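Local coordinates for TCP pilus virulence regulatory protein (Vibrio cholerae, PDB 5SUX) that probably regulates transcription of virulence genes, including those of the toxin-coregulated pilus, as an AraC-family DNA-binding protein whose cupin-like domain holds a small carboxylic acid, at residues N28-F33 and L61-I66; E110-L115 and Y159-I164. One frame throughout, in Å; residues are numbered along the deposited sequence.

Overall arrangement
Both contacts lie in the cupin-like N-terminal domain and reach the same five-stranded antiparallel sheet, their centres about 11 Å apart. Contact 1 is buried, close to the middle of the chain: it pairs strands 31-35 and 57-61 and supplies Lys31, Phe33 and Leu61 to the ligand site, so it mixes backbone hydrogen bonds, charged groups and ring contacts. Contact 2 is only partly buried, with Glu110 exposed, where edge strand 114-118 and the loop before it meet the end of helix 141-159; no hydrogen bond crosses it, and apolar side chains do the work. The two touch directly, Lys62 N lying 2.9 Å from Asp113 O, and the rings of Tyr30 and Phe163 meet.

Contact 1 of 2, residues N28-F33 and L61-I66; sequences NDYKMF and LKKNSI. With 70H ((3E)-4-(8-methylnaphthalen-1-yl)but-3-enoic acid), chain B.
Tyr30 lays one ring face against Lys63, whose CB stands 3.5 Å from the ring centroid in a CH-pi contact almost on the normal. With CG anti to its backbone N (chi1 -174°), Lys63 runs fully extended across the tyrosine. Its CE comes within 3.5 Å of Asn28 O, and its NZ makes long, weak salt bridges with Asp29 OD1 (4.0 Å), Asp88 and Glu172. Lys31 and Leu61 form an antiparallel hydrogen-bonded pair: Leu61 N gives a 2.9 Å bond to Lys31 O, and the return bond, Lys31 N to Leu61 O, is longer but nearly straight.

Both side chains leave on the ligand's side. Lys31 bends at chi4 (-71°) and gives a 2.7 Å hydrogen bond from NZ to O13 of 70H, while Asn28 OD1 accepts a second bond from NZ in its carbonyl plane. The naphthalene turns its C16-C17 edge onto one face of the Phe33 ring, the planes steeply inclined, C17 over the ring centre, and Leu61 CD1 meets the ring edge 3.9 Å from Phe33 CE1. Behind Leu61, the type II turn Lys62-Ser65 leads into strand 66-73. Strand 79-86 flanks strand 31-35, helix 213-230 touches Asn28 and Lys31, and Tyr30 OH bonds Thr165 N.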
ATOM      1  N   ASN A  28       4.012  -1.043  -1.963  1.00 24.49           N
ATOM      2  CA  ASN A  28       5.448  -0.928  -1.728  1.00 29.79           C
ATOM      3  C   ASN A  28       5.786  -0.514  -0.305  1.00 31.67           C
ATOM      4  O   ASN A  28       6.932  -0.695   0.123  1.00 35.05           O
ATOM      5  CB  ASN A  28       6.063   0.071  -2.710  1.00 37.05           C
ATOM      6  CG  ASN A  28       5.556   1.484  -2.496  1.00 48.92           C
ATOM      7  OD1 ASN A  28       4.375   1.697  -2.224  1.00 49.50           O
ATOM      8  ND2 ASN A  28       6.451   2.459  -2.615  1.00 52.45           N
ATOM      9  N   ASP A  29       4.827   0.045   0.425  1.00 28.73           N
ATOM     10  CA  ASP A  29       4.998   0.410   1.823  1.00 31.40           C
ATOM     11  C   ASP A  29       3.632   0.342   2.482  1.00 27.29           C
ATOM     12  O   ASP A  29       2.606   0.441   1.805  1.00 30.84           O
ATOM     13  CB  ASP A  29       5.601   1.811   1.979  1.00 35.49           C
ATOM     14  CG  ASP A  29       7.101   1.834   1.764  1.00 49.69           C
ATOM     15  OD1 ASP A  29       7.791   0.913   2.252  1.00 48.95           O
ATOM     16  OD2 ASP A  29       7.591   2.772   1.101  1.00 60.01           O
ATOM     17  N   TYR A  30       3.626   0.167   3.802  1.00 28.24           N
ATOM     18  CA  TYR A  30       2.368   0.091   4.536  1.00 32.12           C
ATOM     19  C   TYR A  30       1.523   1.330   4.278  1.00 30.73           C
ATOM     20  O   TYR A  30       2.016   2.459   4.336  1.00 25.99           O
ATOM     21  CB  TYR A  30       2.633  -0.070   6.034  1.00 23.94           C
ATOM     22  CG  TYR A  30       3.254  -1.398   6.390  1.00 31.75           C
ATOM     23  CD1 TYR A  30       4.627  -1.522   6.557  1.00 33.75           C
ATOM     24  CD2 TYR A  30       2.467  -2.533   6.547  1.00 26.19           C
ATOM     25  CE1 TYR A  30       5.200  -2.738   6.880  1.00 32.53           C
ATOM     26  CE2 TYR A  30       3.032  -3.755   6.869  1.00 29.36           C
ATOM     27  CZ  TYR A  30       4.398  -3.850   7.035  1.00 36.85           C
ATOM     28  OH  TYR A  30       4.966  -5.062   7.354  1.00 42.68           O
ATOM     29  N   LYS A  31       0.249   1.106   3.970  1.00 23.87           N
ATOM     30  CA  LYS A  31      -0.679   2.178   3.656  1.00 24.86           C
ATOM     31  C   LYS A  31      -1.939   2.026   4.490  1.00 28.47           C
ATOM     32  O   LYS A  31      -2.292   0.927   4.926  1.00 28.50           O
ATOM     33  CB  LYS A  31      -1.057   2.189   2.168  1.00 20.87           C
ATOM     34  CG  LYS A  31       0.092   2.479   1.222  1.00 30.04           C
ATOM     35  CD  LYS A  31      -0.376   2.444  -0.222  1.00 34.35           C
ATOM     36  CE  LYS A  31       0.778   2.170  -1.171  1.00 37.70           C
ATOM     37  NZ  LYS A  31       1.707   3.330  -1.266  1.00 36.72           N
ATOM     38  N   MET A  32      -2.615   3.150   4.707  1.00 26.87           N
ATOM     39  CA  MET A  32      -3.943   3.156   5.295  1.00 27.50           C
ATOM     40  C   MET A  32      -4.743   4.281   4.663  1.00 30.08           C
ATOM     41  O   MET A  32      -4.189   5.319   4.292  1.00 24.80           O
ATOM     42  CB  MET A  32      -3.902   3.316   6.821  1.00 28.21           C
ATOM     43  CG  MET A  32      -3.063   4.476   7.320  1.00 41.00           C
ATOM     44  SD  MET A  32      -2.781   4.381   9.099  1.00 48.03           S
ATOM     45  CE  MET A  32      -1.793   2.895   9.196  1.00 38.73           C
ATOM     46  N   PHE A  33      -6.048   4.063   4.523  1.00 25.27           N
ATOM     47  CA  PHE A  33      -6.909   5.084   3.950  1.00 27.52           C
ATOM     48  C   PHE A  33      -8.280   5.055   4.611  1.00 27.79           C
ATOM     49  O   PHE A  33      -8.677   4.068   5.236  1.00 25.37           O
ATOM     50  CB  PHE A  33      -7.032   4.941   2.420  1.00 21.58           C
ATOM     51  CG  PHE A  33      -7.733   3.691   1.960  1.00 22.90           C
ATOM     52  CD1 PHE A  33      -7.009   2.557   1.630  1.00 20.73           C
ATOM     53  CD2 PHE A  33      -9.112   3.664   1.814  1.00 21.61           C
ATOM     54  CE1 PHE A  33      -7.648   1.413   1.184  1.00 22.76           C
ATOM     55  CE2 PHE A  33      -9.757   2.524   1.374  1.00 18.12           C
ATOM     56  CZ  PHE A  33      -9.025   1.397   1.054  1.00 20.94           C
ATOM     57  N   LEU A  61      -3.555  -1.594   4.404  1.00 23.22           N
ATOM     58  CA  LEU A  61      -3.034  -2.374   3.288  1.00 20.27           C
ATOM     59  C   LEU A  61      -1.624  -2.843   3.619  1.00 24.94           C
ATOM     60  O   LEU A  61      -0.745  -2.025   3.913  1.00 22.33           O
ATOM     61  CB  LEU A  61      -3.038  -1.558   1.992  1.00 24.58           C
ATOM     62  CG  LEU A  61      -4.403  -1.029   1.543  1.00 26.53           C
ATOM     63  CD1 LEU A  61      -4.270  -0.226   0.256  1.00 21.32           C
ATOM     64  CD2 LEU A  61      -5.400  -2.167   1.371  1.00 20.45           C
ATOM     65  N   LYS A  62      -1.411  -4.154   3.552  1.00 25.33           N
ATOM     66  CA  LYS A  62      -0.169  -4.760   4.011  1.00 26.59           C
ATOM     67  C   LYS A  62       0.946  -4.584   2.987  1.00 27.20           C
ATOM     68  O   LYS A  62       0.731  -4.732   1.781  1.00 19.95           O
ATOM     69  CB  LYS A  62      -0.394  -6.245   4.292  1.00 30.76           C
ATOM     70  CG  LYS A  62       0.747  -6.950   4.999  1.00 39.78           C
ATOM     71  CD  LYS A  62       0.513  -8.456   5.003  1.00 49.09           C
ATOM     72  CE  LYS A  62       1.035  -9.099   6.275  1.00 60.89           C
ATOM     73  NZ  LYS A  62       1.948 -10.242   6.004  1.00 68.98           N
ATOM     74  N   LYS A  63       2.145  -4.272   3.480  1.00 21.23           N
ATOM     75  CA  LYS A  63       3.304  -4.143   2.607  1.00 29.75           C
ATOM     76  C   LYS A  63       3.563  -5.448   1.863  1.00 29.16           C
ATOM     77  O   LYS A  63       3.415  -6.539   2.419  1.00 28.00           O
ATOM     78  CB  LYS A  63       4.541  -3.747   3.420  1.00 36.22           C
ATOM     79  CG  LYS A  63       5.776  -3.451   2.574  1.00 38.24           C
ATOM     80  CD  LYS A  63       6.992  -3.139   3.434  1.00 41.30           C
ATOM     81  CE  LYS A  63       8.216  -2.846   2.575  1.00 41.16           C
ATOM     82  NZ  LYS A  63       9.421  -2.533   3.393  1.00 47.98           N
ATOM     83  N   ASN A  64       3.940  -5.321   0.589  1.00 24.52           N
ATOM     84  CA  ASN A  64       4.251  -6.420  -0.324  1.00 23.83           C
ATOM     85  C   ASN A  64       3.029  -7.237  -0.716  1.00 33.33           C
ATOM     86  O   ASN A  64       3.177  -8.331  -1.274  1.00 38.63           O
ATOM     87  CB  ASN A  64       5.326  -7.353   0.244  1.00 24.82           C
ATOM     88  CG  ASN A  64       6.659  -6.661   0.414  1.00 29.94           C
ATOM     89  OD1 ASN A  64       7.097  -5.915  -0.460  1.00 31.00           O
ATOM     90  ND2 ASN A  64       7.310  -6.895   1.548  1.00 32.50           N
ATOM     91  N   SER A  65       1.825  -6.744  -0.443  1.00 27.63           N
ATOM     92  CA  SER A  65       0.637  -7.408  -0.946  1.00 27.15           C
ATOM     93  C   SER A  65       0.324  -6.927  -2.359  1.00 26.05           C
ATOM     94  O   SER A  65       0.787  -5.873  -2.804  1.00 22.08           O
ATOM     95  CB  SER A  65      -0.560  -7.157  -0.029  1.00 26.79           C
ATOM     96  OG  SER A  65      -0.867  -5.775   0.057  1.00 28.44           O
ATOM     97  N   ILE A  66      -0.468  -7.722  -3.067  1.00 23.36           N
ATOM     98  CA  ILE A  66      -0.955  -7.383  -4.399  1.00 27.72           C
ATOM     99  C   ILE A  66      -2.464  -7.227  -4.288  1.00 26.23           C
ATOM    100  O   ILE A  66      -3.184  -8.205  -4.048  1.00 31.64           O
ATOM    101  CB  ILE A  66      -0.570  -8.448  -5.434  1.00 26.56           C
ATOM    102  CG1 ILE A  66       0.938  -8.712  -5.390  1.00 36.26           C
ATOM    103  CG2 ILE A  66      -0.985  -8.010  -6.823  1.00 24.35           C
ATOM    104  CD1 ILE A  66       1.779  -7.566  -5.910  1.00 39.48           C
TER
HETATM  105  C10 70H B 301      -2.625   5.397  -5.026  1.00 51.76           C
HETATM  106  C11 70H B 301      -1.232   4.800  -5.034  1.00 51.99           C
HETATM  107  C12 70H B 301      -0.525   5.044  -3.718  1.00 56.61           C
HETATM  108  C15 70H B 301      -8.491   5.289  -2.941  1.00 33.08           C
HETATM  109  C01 70H B 301      -4.903   3.059  -2.151  1.00 26.42           C
HETATM  110  C02 70H B 301      -6.106   3.912  -2.524  1.00 30.08           C
HETATM  111  C03 70H B 301      -6.148   4.928  -3.563  1.00 33.54           C
HETATM  112  C04 70H B 301      -7.347   5.584  -3.737  1.00 36.87           C
HETATM  113  C05 70H B 301      -7.515   6.600  -4.723  1.00 35.12           C
HETATM  114  C06 70H B 301      -6.466   6.958  -5.547  1.00 33.81           C
HETATM  115  C07 70H B 301      -5.245   6.312  -5.394  1.00 40.69           C
HETATM  116  C08 70H B 301      -5.051   5.319  -4.438  1.00 44.47           C
HETATM  117  C09 70H B 301      -3.646   4.737  -4.441  1.00 49.15           C
HETATM  118  O13 70H B 301       0.481   4.354  -3.415  1.00 60.51           O
HETATM  119  O14 70H B 301      -0.934   5.937  -2.928  1.00 55.53           O
HETATM  120  C16 70H B 301      -8.433   4.320  -1.957  1.00 39.16           C
HETATM  121  C17 70H B 301      -7.239   3.642  -1.759  1.00 29.66           C

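Contact 2 of 2, residues E110-L115 and Y159-I164; sequences ENKDLL and YNSIFI
A Schellman motif closes helix 141-159, with Asn160 as its positive-phi residue, and the chain leaving it packs against the start of edge strand 114-118. Leu115 carries the join, reaching two aromatic rings with its two methyl groups. CD2 sits over the face of Tyr159, 3.5 Å from the ring centroid and 14° off its normal, a CH-pi contact; the two side chains run antiparallel, overlapping in passing. The other methyl, CD1, approaches Phe163 obliquely, 3.6 Å from its CD1. Phe163 gets there by turning its ring away from its own backbone N (chi1 -174°), back toward the strand.

Ser161 lies along the chain between the two aromatics. Its OG is 3.9 Å from Lys112 CB, an apolar neighbour, and this hydroxyl is buried without a polar partner in the model, as is Ile162 O. Chi1 of -42° sets Lys112 CG beside Ser161, and the bend at chi2 then turns the rest of the chain. Farther out, the backbones draw close where Glu110 CA stands 4.4 Å from Ile162 N; the Glu110 side chain, poorly ordered, turns outward from the loop.

Tyr159 OH bonds Leu116 N, tying the helix end to the strand, and Glu156 OE2 accepts from Phe163 N and Ile164 N. Leu115 also touches Val155 of helix 141-159, while Leu60 of strand 57-61 meets both Leu115 and Phe163.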
ATOM      1  N   GLU A 110      -1.153 -15.178   8.753  1.00 81.27           N
ATOM      2  CA  GLU A 110      -0.577 -14.178   7.858  1.00 83.13           C
ATOM      3  C   GLU A 110      -1.325 -14.097   6.529  1.00 86.22           C
ATOM      4  O   GLU A 110      -0.742 -13.695   5.515  1.00 81.56           O
ATOM      5  CB  GLU A 110       0.917 -14.462   7.609  1.00 80.83           C
ATOM      6  CG  GLU A 110       1.214 -15.702   6.763  1.00 86.28           C
ATOM      7  CD  GLU A 110       1.598 -16.908   7.594  1.00 89.30           C
ATOM      8  OE1 GLU A 110       2.811 -17.148   7.763  1.00 89.06           O
ATOM      9  OE2 GLU A 110       0.689 -17.617   8.067  1.00 89.79           O
ATOM     10  N   ASN A 111      -2.611 -14.449   6.517  1.00 97.73           N
ATOM     11  CA  ASN A 111      -3.363 -14.453   5.267  1.00 99.98           C
ATOM     12  C   ASN A 111      -3.845 -13.056   4.892  1.00 89.01           C
ATOM     13  O   ASN A 111      -3.825 -12.685   3.713  1.00 90.01           O
ATOM     14  CB  ASN A 111      -4.558 -15.401   5.377  1.00107.29           C
ATOM     15  CG  ASN A 111      -4.341 -16.505   6.323  1.00116.16           C
ATOM     16  OD1 ASN A 111      -4.823 -16.466   7.400  1.00121.07           O
ATOM     17  ND2 ASN A 111      -3.619 -17.499   5.925  1.00118.36           N
ATOM     18  N   LYS A 112      -4.274 -12.274   5.879  1.00 67.86           N
ATOM     19  CA  LYS A 112      -4.971 -11.022   5.620  1.00 51.84           C
ATOM     20  C   LYS A 112      -3.993  -9.921   5.224  1.00 42.94           C
ATOM     21  O   LYS A 112      -3.035  -9.638   5.948  1.00 50.69           O
ATOM     22  CB  LYS A 112      -5.759 -10.603   6.858  1.00 48.61           C
ATOM     23  CG  LYS A 112      -6.482 -11.744   7.556  1.00 60.12           C
ATOM     24  CD  LYS A 112      -7.781 -12.108   6.858  1.00 64.68           C
ATOM     25  CE  LYS A 112      -8.564 -13.129   7.671  1.00 68.36           C
ATOM     26  NZ  LYS A 112     -10.004 -13.161   7.294  1.00 71.31           N
ATOM     27  N   ASP A 113      -4.248  -9.294   4.075  1.00 38.97           N
ATOM     28  CA  ASP A 113      -3.468  -8.149   3.628  1.00 40.00           C
ATOM     29  C   ASP A 113      -4.304  -6.886   3.461  1.00 33.14           C
ATOM     30  O   ASP A 113      -3.754  -5.837   3.106  1.00 31.39           O
ATOM     31  CB  ASP A 113      -2.740  -8.475   2.316  1.00 47.19           C
ATOM     32  CG  ASP A 113      -3.661  -9.047   1.252  1.00 62.45           C
ATOM     33  OD1 ASP A 113      -3.171  -9.821   0.402  1.00 65.85           O
ATOM     34  OD2 ASP A 113      -4.868  -8.724   1.255  1.00 72.40           O
ATOM     35  N   LEU A 114      -5.612  -6.958   3.697  1.00 33.86           N
ATOM     36  CA  LEU A 114      -6.485  -5.788   3.730  1.00 32.23           C
ATOM     37  C   LEU A 114      -7.306  -5.880   5.008  1.00 35.10           C
ATOM     38  O   LEU A 114      -8.136  -6.783   5.151  1.00 36.19           O
ATOM     39  CB  LEU A 114      -7.382  -5.724   2.489  1.00 27.12           C
ATOM     40  CG  LEU A 114      -8.208  -4.453   2.248  1.00 25.76           C
ATOM     41  CD1 LEU A 114      -8.482  -4.277   0.764  1.00 30.04           C
ATOM     42  CD2 LEU A 114      -9.517  -4.476   3.020  1.00 30.33           C
ATOM     43  N   LEU A 115      -7.072  -4.955   5.936  1.00 28.42           N
ATOM     44  CA  LEU A 115      -7.688  -4.988   7.253  1.00 26.20           C
ATOM     45  C   LEU A 115      -8.578  -3.769   7.455  1.00 32.69           C
ATOM     46  O   LEU A 115      -8.353  -2.709   6.864  1.00 31.21           O
ATOM     47  CB  LEU A 115      -6.625  -5.044   8.358  1.00 27.10           C
ATOM     48  CG  LEU A 115      -5.669  -6.235   8.290  1.00 32.65           C
ATOM     49  CD1 LEU A 115      -4.623  -6.160   9.388  1.00 37.71           C
ATOM     50  CD2 LEU A 115      -6.451  -7.525   8.392  1.00 34.44           C
ATOM     51  N   TYR A 159      -7.779  -9.407  14.053  1.00 33.73           N
ATOM     52  CA  TYR A 159      -7.794 -10.403  12.990  1.00 39.84           C
ATOM     53  C   TYR A 159      -6.939 -11.625  13.300  1.00 34.47           C
ATOM     54  O   TYR A 159      -6.932 -12.568  12.503  1.00 35.54           O
ATOM     55  CB  TYR A 159      -7.328  -9.774  11.672  1.00 35.78           C
ATOM     56  CG  TYR A 159      -8.337  -8.831  11.058  1.00 39.77           C
ATOM     57  CD1 TYR A 159      -9.281  -9.291  10.147  1.00 42.17           C
ATOM     58  CD2 TYR A 159      -8.347  -7.481  11.388  1.00 32.60           C
ATOM     59  CE1 TYR A 159     -10.205  -8.433   9.583  1.00 38.47           C
ATOM     60  CE2 TYR A 159      -9.269  -6.616  10.827  1.00 33.00           C
ATOM     61  CZ  TYR A 159     -10.195  -7.098   9.925  1.00 38.36           C
ATOM     62  OH  TYR A 159     -11.114  -6.242   9.365  1.00 44.41           O
ATOM     63  N   ASN A 160      -6.228 -11.629  14.429  1.00 34.39           N
ATOM     64  CA  ASN A 160      -5.348 -12.739  14.802  1.00 36.95           C
ATOM     65  C   ASN A 160      -4.356 -13.046  13.683  1.00 41.20           C
ATOM     66  O   ASN A 160      -4.066 -14.205  13.377  1.00 38.61           O
ATOM     67  CB  ASN A 160      -6.162 -13.981  15.175  1.00 40.05           C
ATOM     68  CG  ASN A 160      -5.390 -14.946  16.056  1.00 46.07           C
ATOM     69  OD1 ASN A 160      -5.194 -14.698  17.246  1.00 49.48           O
ATOM     70  ND2 ASN A 160      -4.950 -16.056  15.474  1.00 47.95           N
ATOM     71  N   SER A 161      -3.836 -11.992  13.057  1.00 43.37           N
ATOM     72  CA  SER A 161      -2.962 -12.140  11.905  1.00 49.12           C
ATOM     73  C   SER A 161      -1.826 -11.131  11.978  1.00 47.22           C
ATOM     74  O   SER A 161      -1.969 -10.044  12.546  1.00 42.71           O
ATOM     75  CB  SER A 161      -3.730 -11.965  10.586  1.00 55.99           C
ATOM     76  OG  SER A 161      -3.989 -10.598  10.326  1.00 61.59           O
ATOM     77  N   ILE A 162      -0.694 -11.506  11.392  1.00 35.44           N
ATOM     78  CA  ILE A 162       0.477 -10.640  11.344  1.00 41.11           C
ATOM     79  C   ILE A 162       0.263  -9.575  10.277  1.00 42.86           C
ATOM     80  O   ILE A 162      -0.045  -9.890   9.122  1.00 46.20           O
ATOM     81  CB  ILE A 162       1.748 -11.458  11.059  1.00 41.60           C
ATOM     82  CG1 ILE A 162       2.040 -12.418  12.214  1.00 43.88           C
ATOM     83  CG2 ILE A 162       2.933 -10.537  10.801  1.00 41.70           C
ATOM     84  CD1 ILE A 162       2.291 -11.727  13.533  1.00 43.80           C
ATOM     85  N   PHE A 163       0.416  -8.310  10.664  1.00 39.95           N
ATOM     86  CA  PHE A 163       0.390  -7.199   9.720  1.00 36.95           C
ATOM     87  C   PHE A 163       1.788  -6.662   9.438  1.00 33.89           C
ATOM     88  O   PHE A 163       2.185  -6.542   8.276  1.00 32.60           O
ATOM     89  CB  PHE A 163      -0.511  -6.075  10.243  1.00 28.95           C
ATOM     90  CG  PHE A 163      -0.706  -4.948   9.267  1.00 30.42           C
ATOM     91  CD1 PHE A 163      -1.445  -5.137   8.111  1.00 31.82           C
ATOM     92  CD2 PHE A 163      -0.155  -3.700   9.509  1.00 30.66           C
ATOM     93  CE1 PHE A 163      -1.631  -4.102   7.213  1.00 31.72           C
ATOM     94  CE2 PHE A 163      -0.335  -2.661   8.614  1.00 37.91           C
ATOM     95  CZ  PHE A 163      -1.074  -2.862   7.464  1.00 38.39           C
ATOM     96  N   ILE A 164       2.544  -6.343  10.487  1.00 37.02           N
ATOM     97  CA  ILE A 164       3.940  -5.936  10.348  1.00 37.17           C
ATOM     98  C   ILE A 164       4.754  -7.207  10.119  1.00 43.30           C
ATOM     99  O   ILE A 164       5.025  -7.959  11.057  1.00 48.42           O
ATOM    100  CB  ILE A 164       4.433  -5.157  11.570  1.00 38.27           C
ATOM    101  CG1 ILE A 164       3.484  -3.997  11.882  1.00 40.04           C
ATOM    102  CG2 ILE A 164       5.841  -4.638  11.335  1.00 33.48           C
ATOM    103  CD1 ILE A 164       3.383  -2.976  10.770  1.00 45.75           C
TER